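Local coordinates for RNA-directed RNA polymerase (Infectious pancreatic necrosis virus, PDB 3ZED), which probably copies the viral RNA genome as an RNA-dependent RNA polymerase, joining ribonucleoside triphosphates into RNA, and is thought to attach covalently to the genomic RNA, at residues 67-73 / 90-95; 296-300 / 322-328; 288-292 / 784-789. All blocks are in the same frame, centred on the assembly; numbering follows the deposited sequence.

Contact 1 of 3, residues 67-73 / 90-95; sequences TMVELET and KDTVSV
Val69 and Val95, then Leu71 and Val93, form two hydrogen-bonded pairs of an antiparallel strand pairing, each closed by N-H...O bonds in both directions. In the tighter pair, Val93 N reaches Leu71 O at 2.7 Å. Glu70 and Ser94 make the non-hydrogen-bonded pair between them.

Past the strand end, the first turn of the following helix continues the grip: Thr73 N bonds Asp91 O at 3.0 Å, and Thr73 OG1 donates to Lys90 O at 2.7 Å, from above the carbonyl plane.

One polar side-chain bond crosses the face carrying Glu70 and Ser94. Thr92 OG1 meets Glu70 OE2 at 3.0 Å, well above the carboxylate plane. Glu70 CG, anti to the backbone N (chi1 -170°), lies against Thr92 CB, and the bend at chi2 carries OE2 to the hydroxyl.

Apolar packing occupies the other face, where the Leu71 and Val95 side chains cross at about a right angle, with Leu71 CD1 3.5 Å from Val95 CG2.

Ser94 O bonds Tyr251 OH, of the probable GTP site. Strand 65-72 is the middle of a three-stranded antiparallel sheet, between 92-98 and 101-102. Helix 260-278 covers Val93, Val95 and Thr73 through Ala261, Glu262 and Val265.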
loop_
_atom_site.group_PDB
_atom_site.type_symbol
_atom_site.label_atom_id
_atom_site.label_comp_id
_atom_site.label_asym_id
_atom_site.label_seq_id
_atom_site.Cartn_x
_atom_site.Cartn_y
_atom_site.Cartn_z
ATOM N N THR B 67 8.517 29.007 13.177
ATOM C CA THR B 67 9.198 28.441 14.344
ATOM C C THR B 67 8.168 27.892 15.359
ATOM O O THR B 67 7.075 28.452 15.494
ATOM C CB THR B 67 10.195 29.446 14.928
ATOM O OG1 THR B 67 9.546 30.683 15.224
ATOM C CG2 THR B 67 11.336 29.716 13.977
ATOM N N MET B 68 8.486 26.727 15.975
ATOM C CA MET B 68 7.608 26.046 16.925
ATOM C C MET B 68 7.368 26.876 18.167
ATOM O O MET B 68 8.291 27.495 18.699
ATOM C CB MET B 68 8.143 24.657 17.337
ATOM C CG MET B 68 8.166 23.651 16.228
ATOM S SD MET B 68 6.581 23.434 15.383
ATOM C CE MET B 68 7.142 22.823 13.840
ATOM N N VAL B 69 6.114 26.861 18.629
ATOM C CA VAL B 69 5.636 27.561 19.822
ATOM C C VAL B 69 5.051 26.524 20.765
ATOM O O VAL B 69 4.159 25.767 20.369
ATOM C CB VAL B 69 4.605 28.663 19.467
ATOM C CG1 VAL B 69 3.954 29.240 20.722
ATOM C CG2 VAL B 69 5.245 29.767 18.629
ATOM N N GLU B 70 5.556 26.474 21.997
ATOM C CA GLU B 70 5.069 25.552 23.019
ATOM C C GLU B 70 3.756 26.112 23.637
ATOM O O GLU B 70 3.805 27.034 24.448
ATOM C CB GLU B 70 6.167 25.323 24.082
ATOM C CG GLU B 70 5.880 24.203 25.069
ATOM C CD GLU B 70 6.905 23.088 25.110
ATOM O OE1 GLU B 70 8.054 23.344 25.534
ATOM O OE2 GLU B 70 6.549 21.945 24.742
ATOM N N LEU B 71 2.589 25.570 23.204
ATOM C CA LEU B 71 1.248 25.939 23.670
ATOM C C LEU B 71 0.708 24.903 24.644
ATOM O O LEU B 71 1.128 23.747 24.614
ATOM C CB LEU B 71 0.262 26.061 22.487
ATOM C CG LEU B 71 0.432 27.181 21.458
ATOM C CD1 LEU B 71 -0.750 27.204 20.523
ATOM C CD2 LEU B 71 0.516 28.538 22.108
ATOM N N GLU B 72 -0.256 25.302 25.474
ATOM C CA GLU B 72 -0.927 24.421 26.426
ATOM C C GLU B 72 -1.944 23.574 25.647
ATOM O O GLU B 72 -2.795 24.136 24.951
ATOM C CB GLU B 72 -1.595 25.273 27.528
ATOM C CG GLU B 72 -2.192 24.478 28.676
ATOM C CD GLU B 72 -3.056 25.267 29.646
ATOM O OE1 GLU B 72 -3.748 26.218 29.212
ATOM O OE2 GLU B 72 -3.072 24.898 30.843
ATOM N N THR B 73 -1.825 22.228 25.718
ATOM C CA THR B 73 -2.718 21.287 25.011
ATOM C C THR B 73 -4.194 21.556 25.378
ATOM O O THR B 73 -5.050 21.481 24.492
ATOM C CB THR B 73 -2.318 19.842 25.289
ATOM O OG1 THR B 73 -0.909 19.726 25.135
ATOM C CG2 THR B 73 -2.987 18.850 24.344
ATOM N N LYS B 90 0.334 14.798 25.930
ATOM C CA LYS B 90 1.271 15.698 26.611
ATOM C C LYS B 90 0.534 16.971 27.057
ATOM O O LYS B 90 -0.454 17.341 26.425
ATOM C CB LYS B 90 2.451 16.053 25.691
ATOM C CG LYS B 90 3.387 14.894 25.394
ATOM C CD LYS B 90 4.534 15.338 24.501
ATOM C CE LYS B 90 5.435 14.196 24.074
ATOM N NZ LYS B 90 4.806 13.301 23.067
ATOM N N ASP B 91 1.002 17.629 28.136
ATOM C CA ASP B 91 0.388 18.862 28.655
ATOM C C ASP B 91 0.699 20.078 27.756
ATOM O O ASP B 91 -0.005 21.088 27.822
ATOM C CB ASP B 91 0.839 19.129 30.104
ATOM C CG ASP B 91 2.327 19.364 30.256
ATOM O OD1 ASP B 91 3.111 18.442 29.929
ATOM O OD2 ASP B 91 2.710 20.473 30.696
ATOM N N THR B 92 1.744 19.963 26.910
ATOM C CA THR B 92 2.152 21.002 25.965
ATOM C C THR B 92 2.163 20.464 24.541
ATOM O O THR B 92 2.418 19.275 24.324
ATOM C CB THR B 92 3.518 21.590 26.319
ATOM O OG1 THR B 92 4.488 20.542 26.388
ATOM C CG2 THR B 92 3.499 22.407 27.603
ATOM N N VAL B 93 1.905 21.357 23.573
ATOM C CA VAL B 93 1.874 21.047 22.144
ATOM C C VAL B 93 2.755 22.077 21.391
ATOM O O VAL B 93 2.631 23.278 21.628
ATOM C CB VAL B 93 0.401 20.959 21.615
ATOM C CG1 VAL B 93 -0.334 22.301 21.639
ATOM C CG2 VAL B 93 0.328 20.323 20.240
ATOM N N SER B 94 3.683 21.602 20.541
ATOM C CA SER B 94 4.568 22.482 19.770
ATOM C C SER B 94 3.964 22.709 18.384
ATOM O O SER B 94 3.777 21.759 17.634
ATOM C CB SER B 94 5.977 21.904 19.692
ATOM O OG SER B 94 5.958 20.596 19.144
ATOM N N VAL B 95 3.590 23.958 18.071
ATOM C CA VAL B 95 2.914 24.281 16.808
ATOM C C VAL B 95 3.674 25.355 15.989
ATOM O O VAL B 95 4.250 26.269 16.577
ATOM C CB VAL B 95 1.434 24.692 17.036
ATOM C CG1 VAL B 95 0.610 23.524 17.573
ATOM C CG2 VAL B 95 1.317 25.896 17.959
#

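Contact 2 of 3, residues 296-300 / 322-328; sequences YLSCG and WSAPYPT
Thr328 OG1 donates to Leu297 O at 2.6 Å, the direct hydrogen bond between the two segments. It arrives in the carbonyl plane on a lone pair, with a C=O...O angle of 123°. With OG1 beside its own backbone N (chi1 -60°), the hydroxyl of this first helical turn faces the 3-10 segment 296-298. A water makes a second, indirect link, donating to Cys299 O at 2.9 Å and to Ser323 O.

The indole of Trp322 supplies the aromatic contact. Gly300 CA sits over the face of its six-membered ring, 3.8 Å from the centroid and 18° off the normal, in a CH-pi interaction, while Ser298 O lies in plane at the ring edge near CZ2. The indole NE1 turns to Ser456 O of the adjoining strand 456-459. Gly300 CA also points a C-H at Ser323 O, 3.4 Å away.

Apolar contacts gather round the two prolines. The Leu297 side chain crosses Pro327 at about a right angle, CD2 lying 3.8 Å from Pro327 CG, and touches Pro325 CB as well. Pro325 CG also abuts a polar atom, Tyr296 O, at 3.2 Å.

This is a buried junction of the hairpin 299-310/320-323 with helix 326-340. Main-chain carbonyls here are met by a hydroxyl, a water and C-H groups, and with no side chain at Gly300, its CA can sit directly over the indole.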
loop_
_atom_site.group_PDB
_atom_site.type_symbol
_atom_site.label_atom_id
_atom_site.label_comp_id
_atom_site.label_asym_id
_atom_site.label_seq_id
_atom_site.Cartn_x
_atom_site.Cartn_y
_atom_site.Cartn_z
ATOM N N TYR B 296 3.625 22.471 3.812
ATOM C CA TYR B 296 4.418 21.361 4.328
ATOM C C TYR B 296 3.600 20.082 4.483
ATOM O O TYR B 296 4.181 18.996 4.543
ATOM C CB TYR B 296 5.116 21.758 5.638
ATOM C CG TYR B 296 4.197 22.330 6.693
ATOM C CD1 TYR B 296 3.550 21.502 7.606
ATOM C CD2 TYR B 296 4.000 23.702 6.800
ATOM C CE1 TYR B 296 2.688 22.020 8.564
ATOM C CE2 TYR B 296 3.154 24.236 7.766
ATOM C CZ TYR B 296 2.505 23.393 8.654
ATOM O OH TYR B 296 1.677 23.912 9.622
ATOM N N LEU B 297 2.256 20.198 4.480
ATOM C CA LEU B 297 1.364 19.045 4.542
ATOM C C LEU B 297 1.335 18.298 3.195
ATOM O O LEU B 297 0.756 17.212 3.115
ATOM C CB LEU B 297 -0.054 19.457 4.972
ATOM C CG LEU B 297 -0.249 19.952 6.418
ATOM C CD1 LEU B 297 -1.722 20.098 6.738
ATOM C CD2 LEU B 297 0.401 19.022 7.438
ATOM N N SER B 298 1.999 18.850 2.159
ATOM C CA SER B 298 2.090 18.216 0.840
ATOM C C SER B 298 3.530 17.787 0.498
ATOM O O SER B 298 3.800 17.443 -0.655
ATOM C CB SER B 298 1.579 19.162 -0.238
ATOM O OG SER B 298 2.550 20.160 -0.519
ATOM N N CYS B 299 4.451 17.844 1.480
ATOM C CA CYS B 299 5.859 17.533 1.265
ATOM C C CYS B 299 6.261 16.336 2.107
ATOM O O CYS B 299 6.223 16.397 3.338
ATOM C CB CYS B 299 6.727 18.756 1.562
ATOM S SG CYS B 299 8.463 18.594 1.050
ATOM N N GLY B 300 6.584 15.235 1.433
ATOM C CA GLY B 300 6.955 13.995 2.102
ATOM C C GLY B 300 8.442 13.857 2.330
ATOM O O GLY B 300 9.240 14.277 1.489
ATOM N N TRP B 322 7.700 7.808 0.363
ATOM C CA TRP B 322 7.266 9.199 0.463
ATOM C C TRP B 322 6.526 9.282 1.793
ATOM O O TRP B 322 5.388 8.809 1.921
ATOM C CB TRP B 322 6.399 9.550 -0.734
ATOM C CG TRP B 322 6.120 11.014 -0.915
ATOM C CD1 TRP B 322 6.804 11.884 -1.713
ATOM C CD2 TRP B 322 4.998 11.747 -0.388
ATOM N NE1 TRP B 322 6.186 13.118 -1.709
ATOM C CE2 TRP B 322 5.083 13.064 -0.895
ATOM C CE3 TRP B 322 3.926 11.416 0.471
ATOM C CZ2 TRP B 322 4.141 14.053 -0.574
ATOM C CZ3 TRP B 322 2.994 12.389 0.785
ATOM C CH2 TRP B 322 3.108 13.694 0.273
ATOM N N SER B 323 7.229 9.757 2.825
ATOM C CA SER B 323 6.671 9.719 4.152
ATOM C C SER B 323 5.806 10.961 4.416
ATOM O O SER B 323 6.297 12.041 4.753
ATOM C CB SER B 323 7.776 9.523 5.183
ATOM O OG SER B 323 7.210 9.191 6.437
ATOM N N ALA B 324 4.488 10.770 4.240
ATOM C CA ALA B 324 3.447 11.786 4.386
ATOM C C ALA B 324 3.399 12.367 5.775
ATOM O O ALA B 324 3.447 11.614 6.758
ATOM C CB ALA B 324 2.073 11.186 4.066
ATOM N N PRO B 325 3.253 13.711 5.865
ATOM C CA PRO B 325 3.051 14.342 7.179
ATOM C C PRO B 325 1.871 13.697 7.908
ATOM O O PRO B 325 0.850 13.402 7.288
ATOM C CB PRO B 325 2.744 15.794 6.809
ATOM C CG PRO B 325 3.422 15.989 5.501
ATOM C CD PRO B 325 3.179 14.717 4.782
ATOM N N TYR B 326 2.030 13.449 9.214
ATOM C CA TYR B 326 1.014 12.840 10.072
ATOM C C TYR B 326 -0.396 13.480 9.859
ATOM O O TYR B 326 -1.326 12.705 9.631
ATOM C CB TYR B 326 1.454 12.904 11.557
ATOM C CG TYR B 326 0.644 12.098 12.557
ATOM C CD1 TYR B 326 -0.420 11.293 12.147
ATOM C CD2 TYR B 326 0.999 12.065 13.902
ATOM C CE1 TYR B 326 -1.145 10.532 13.062
ATOM C CE2 TYR B 326 0.281 11.306 14.825
ATOM C CZ TYR B 326 -0.796 10.549 14.402
ATOM O OH TYR B 326 -1.533 9.845 15.322
ATOM N N PRO B 327 -0.595 14.825 9.860
ATOM C CA PRO B 327 -1.964 15.366 9.676
ATOM C C PRO B 327 -2.593 14.994 8.327
ATOM O O PRO B 327 -3.774 14.658 8.299
ATOM C CB PRO B 327 -1.765 16.884 9.801
ATOM C CG PRO B 327 -0.510 17.038 10.571
ATOM C CD PRO B 327 0.366 15.923 10.105
ATOM N N THR B 328 -1.796 15.010 7.225
ATOM C CA THR B 328 -2.262 14.656 5.867
ATOM C C THR B 328 -2.707 13.184 5.833
ATOM O O THR B 328 -3.798 12.903 5.329
ATOM C CB THR B 328 -1.175 14.962 4.829
ATOM O OG1 THR B 328 -0.905 16.351 4.904
ATOM C CG2 THR B 328 -1.594 14.621 3.409
HETATM O O HOH W 1 6.697 14.652 5.594
#

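Contact 3 of 3, residues 288-292 / 784-789; sequences KKTIT and ETREAL
Glu784 O accepts a weak bond from Lys288 NZ at 3.4 Å, the lysine chain reaching over to helix 784-789 and bending at its last torsion (chi4 -94°). Glu784 OE1 is held by Val737 N.

CG2 and OG1 of Thr785 both face Ile291 CD1, each at 3.8 Å, and the two side chains meet nearly at right angles. The hydroxyl is bonded back to Ser781 O in its own helix.

Glu787 OE1 forms a salt bridge with the same ammonium, again through a weak bond, 3.3 Å from Lys288 NZ.

Ala788 CB nestles between Ile291 CG2 (3.7 Å), Lys288 CG and the hydroxyl of Thr292, while Ala788 O lies 2.7 Å from Thr292 OG1. That hydroxyl is also 2.8 Å from Lys288 O in its own helix, so its single proton has two acceptors to choose from.

Leu789, the last residue of the helix, brings CD2 to within 3.6 Å of Ile291 CG2.

The helical segments 288-292 and 784-789 cross at -53°, their axes approaching to 8.4 Å. Arg63 NH1 bonds Leu789 O. Val447 of helix 438-452 touches Ile291 and Thr785; the C-terminal helix thus rests on helices 283-293 and 438-452 of the palm region.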
loop_
_atom_site.group_PDB
_atom_site.type_symbol
_atom_site.label_atom_id
_atom_site.label_comp_id
_atom_site.label_asym_id
_atom_site.label_seq_id
_atom_site.Cartn_x
_atom_site.Cartn_y
_atom_site.Cartn_z
ATOM N N LYS B 288 -6.441 29.323 -1.400
ATOM C CA LYS B 288 -5.038 29.404 -1.808
ATOM C C LYS B 288 -4.112 29.793 -0.636
ATOM O O LYS B 288 -3.012 29.228 -0.534
ATOM C CB LYS B 288 -4.851 30.364 -2.987
ATOM C CG LYS B 288 -5.092 29.690 -4.333
ATOM C CD LYS B 288 -4.753 30.600 -5.504
ATOM C CE LYS B 288 -4.868 29.907 -6.844
ATOM N NZ LYS B 288 -3.566 29.346 -7.297
ATOM N N LYS B 289 -4.571 30.718 0.251
ATOM C CA LYS B 289 -3.838 31.173 1.444
ATOM C C LYS B 289 -3.659 30.014 2.430
ATOM O O LYS B 289 -2.539 29.792 2.886
ATOM C CB LYS B 289 -4.541 32.367 2.130
ATOM C CG LYS B 289 -3.688 33.033 3.212
ATOM C CD LYS B 289 -4.506 33.902 4.162
ATOM C CE LYS B 289 -4.278 33.585 5.628
ATOM N NZ LYS B 289 -2.893 33.900 6.067
ATOM N N THR B 290 -4.749 29.272 2.737
ATOM C CA THR B 290 -4.728 28.105 3.630
ATOM C C THR B 290 -3.748 27.037 3.101
ATOM O O THR B 290 -2.924 26.547 3.864
ATOM C CB THR B 290 -6.150 27.532 3.784
ATOM O OG1 THR B 290 -6.979 28.533 4.376
ATOM C CG2 THR B 290 -6.194 26.241 4.622
ATOM N N ILE B 291 -3.833 26.700 1.801
ATOM C CA ILE B 291 -2.990 25.704 1.156
ATOM C C ILE B 291 -1.484 26.124 1.216
ATOM O O ILE B 291 -0.629 25.278 1.503
ATOM C CB ILE B 291 -3.504 25.431 -0.282
ATOM C CG1 ILE B 291 -4.814 24.600 -0.242
ATOM C CG2 ILE B 291 -2.463 24.705 -1.103
ATOM C CD1 ILE B 291 -5.587 24.485 -1.573
ATOM N N THR B 292 -1.175 27.415 1.000
ATOM C CA THR B 292 0.204 27.915 1.073
ATOM C C THR B 292 0.684 27.949 2.547
ATOM O O THR B 292 1.843 27.621 2.808
ATOM C CB THR B 292 0.327 29.283 0.380
ATOM O OG1 THR B 292 -0.252 29.188 -0.924
ATOM C CG2 THR B 292 1.775 29.738 0.238
ATOM N N GLU B 784 -4.746 24.417 -9.281
ATOM C CA GLU B 784 -4.817 25.563 -8.386
ATOM C C GLU B 784 -4.139 25.231 -7.041
ATOM O O GLU B 784 -3.344 26.036 -6.557
ATOM C CB GLU B 784 -6.277 26.005 -8.183
ATOM C CG GLU B 784 -6.923 26.490 -9.472
ATOM C CD GLU B 784 -8.265 27.175 -9.316
ATOM O OE1 GLU B 784 -9.281 26.459 -9.171
ATOM O OE2 GLU B 784 -8.307 28.425 -9.387
ATOM N N THR B 785 -4.396 24.029 -6.486
ATOM C CA THR B 785 -3.779 23.540 -5.247
ATOM C C THR B 785 -2.259 23.435 -5.423
ATOM O O THR B 785 -1.522 23.915 -4.562
ATOM C CB THR B 785 -4.384 22.186 -4.833
ATOM O OG1 THR B 785 -5.790 22.343 -4.728
ATOM C CG2 THR B 785 -3.841 21.673 -3.502
ATOM N N ARG B 786 -1.799 22.829 -6.533
ATOM C CA ARG B 786 -0.374 22.646 -6.813
ATOM C C ARG B 786 0.356 24.011 -6.903
ATOM O O ARG B 786 1.428 24.159 -6.306
ATOM C CB ARG B 786 -0.179 21.819 -8.089
ATOM C CG ARG B 786 1.257 21.392 -8.334
ATOM C CD ARG B 786 1.734 21.733 -9.721
ATOM N NE ARG B 786 0.821 21.239 -10.751
ATOM C CZ ARG B 786 0.513 21.906 -11.858
ATOM N NH1 ARG B 786 1.052 23.101 -12.098
ATOM N NH2 ARG B 786 -0.338 21.388 -12.736
ATOM N N GLU B 787 -0.248 25.004 -7.589
ATOM C CA GLU B 787 0.282 26.374 -7.719
ATOM C C GLU B 787 0.515 27.025 -6.348
ATOM O O GLU B 787 1.603 27.545 -6.086
ATOM C CB GLU B 787 -0.689 27.253 -8.531
ATOM C CG GLU B 787 -0.754 26.921 -10.011
ATOM C CD GLU B 787 -1.784 27.664 -10.843
ATOM O OE1 GLU B 787 -2.618 28.409 -10.277
ATOM O OE2 GLU B 787 -1.816 27.406 -12.065
ATOM N N ALA B 788 -0.517 26.999 -5.488
ATOM C CA ALA B 788 -0.506 27.549 -4.136
ATOM C C ALA B 788 0.511 26.822 -3.246
ATOM O O ALA B 788 1.177 27.474 -2.437
ATOM C CB ALA B 788 -1.898 27.460 -3.527
ATOM N N LEU B 789 0.650 25.485 -3.406
ATOM C CA LEU B 789 1.615 24.700 -2.621
ATOM C C LEU B 789 3.050 25.116 -2.930
ATOM O O LEU B 789 3.883 25.124 -2.014
ATOM C CB LEU B 789 1.452 23.193 -2.870
ATOM C CG LEU B 789 0.230 22.537 -2.252
ATOM C CD1 LEU B 789 -0.026 21.169 -2.862
ATOM C CD2 LEU B 789 0.310 22.509 -0.717
#

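From the N terminus, contact 1 comes first: strand 65-72 runs into helix 73-76, and the chain returns at 92-98, closing a short loop before either other contact opens. Helix 260-278 packs against contact 1 and also touches Tyr296, Leu297 and Pro327 of contact 2. Helix 283-293 then opens contact 3, and the 3-10 turn 296-298 leading into strand 299-310 opens contact 2, which closes at 322-328. Contact 2 is nested inside the loop that contact 3 closes at the C-terminal helix, nearly 500 residues after segment 288-292. Contacts 2 and 3 touch where Ser298 OG meets Leu789 CD2 at 3.3 Å; contact 1 stays apart, about 20 Å from contact 2 between centres.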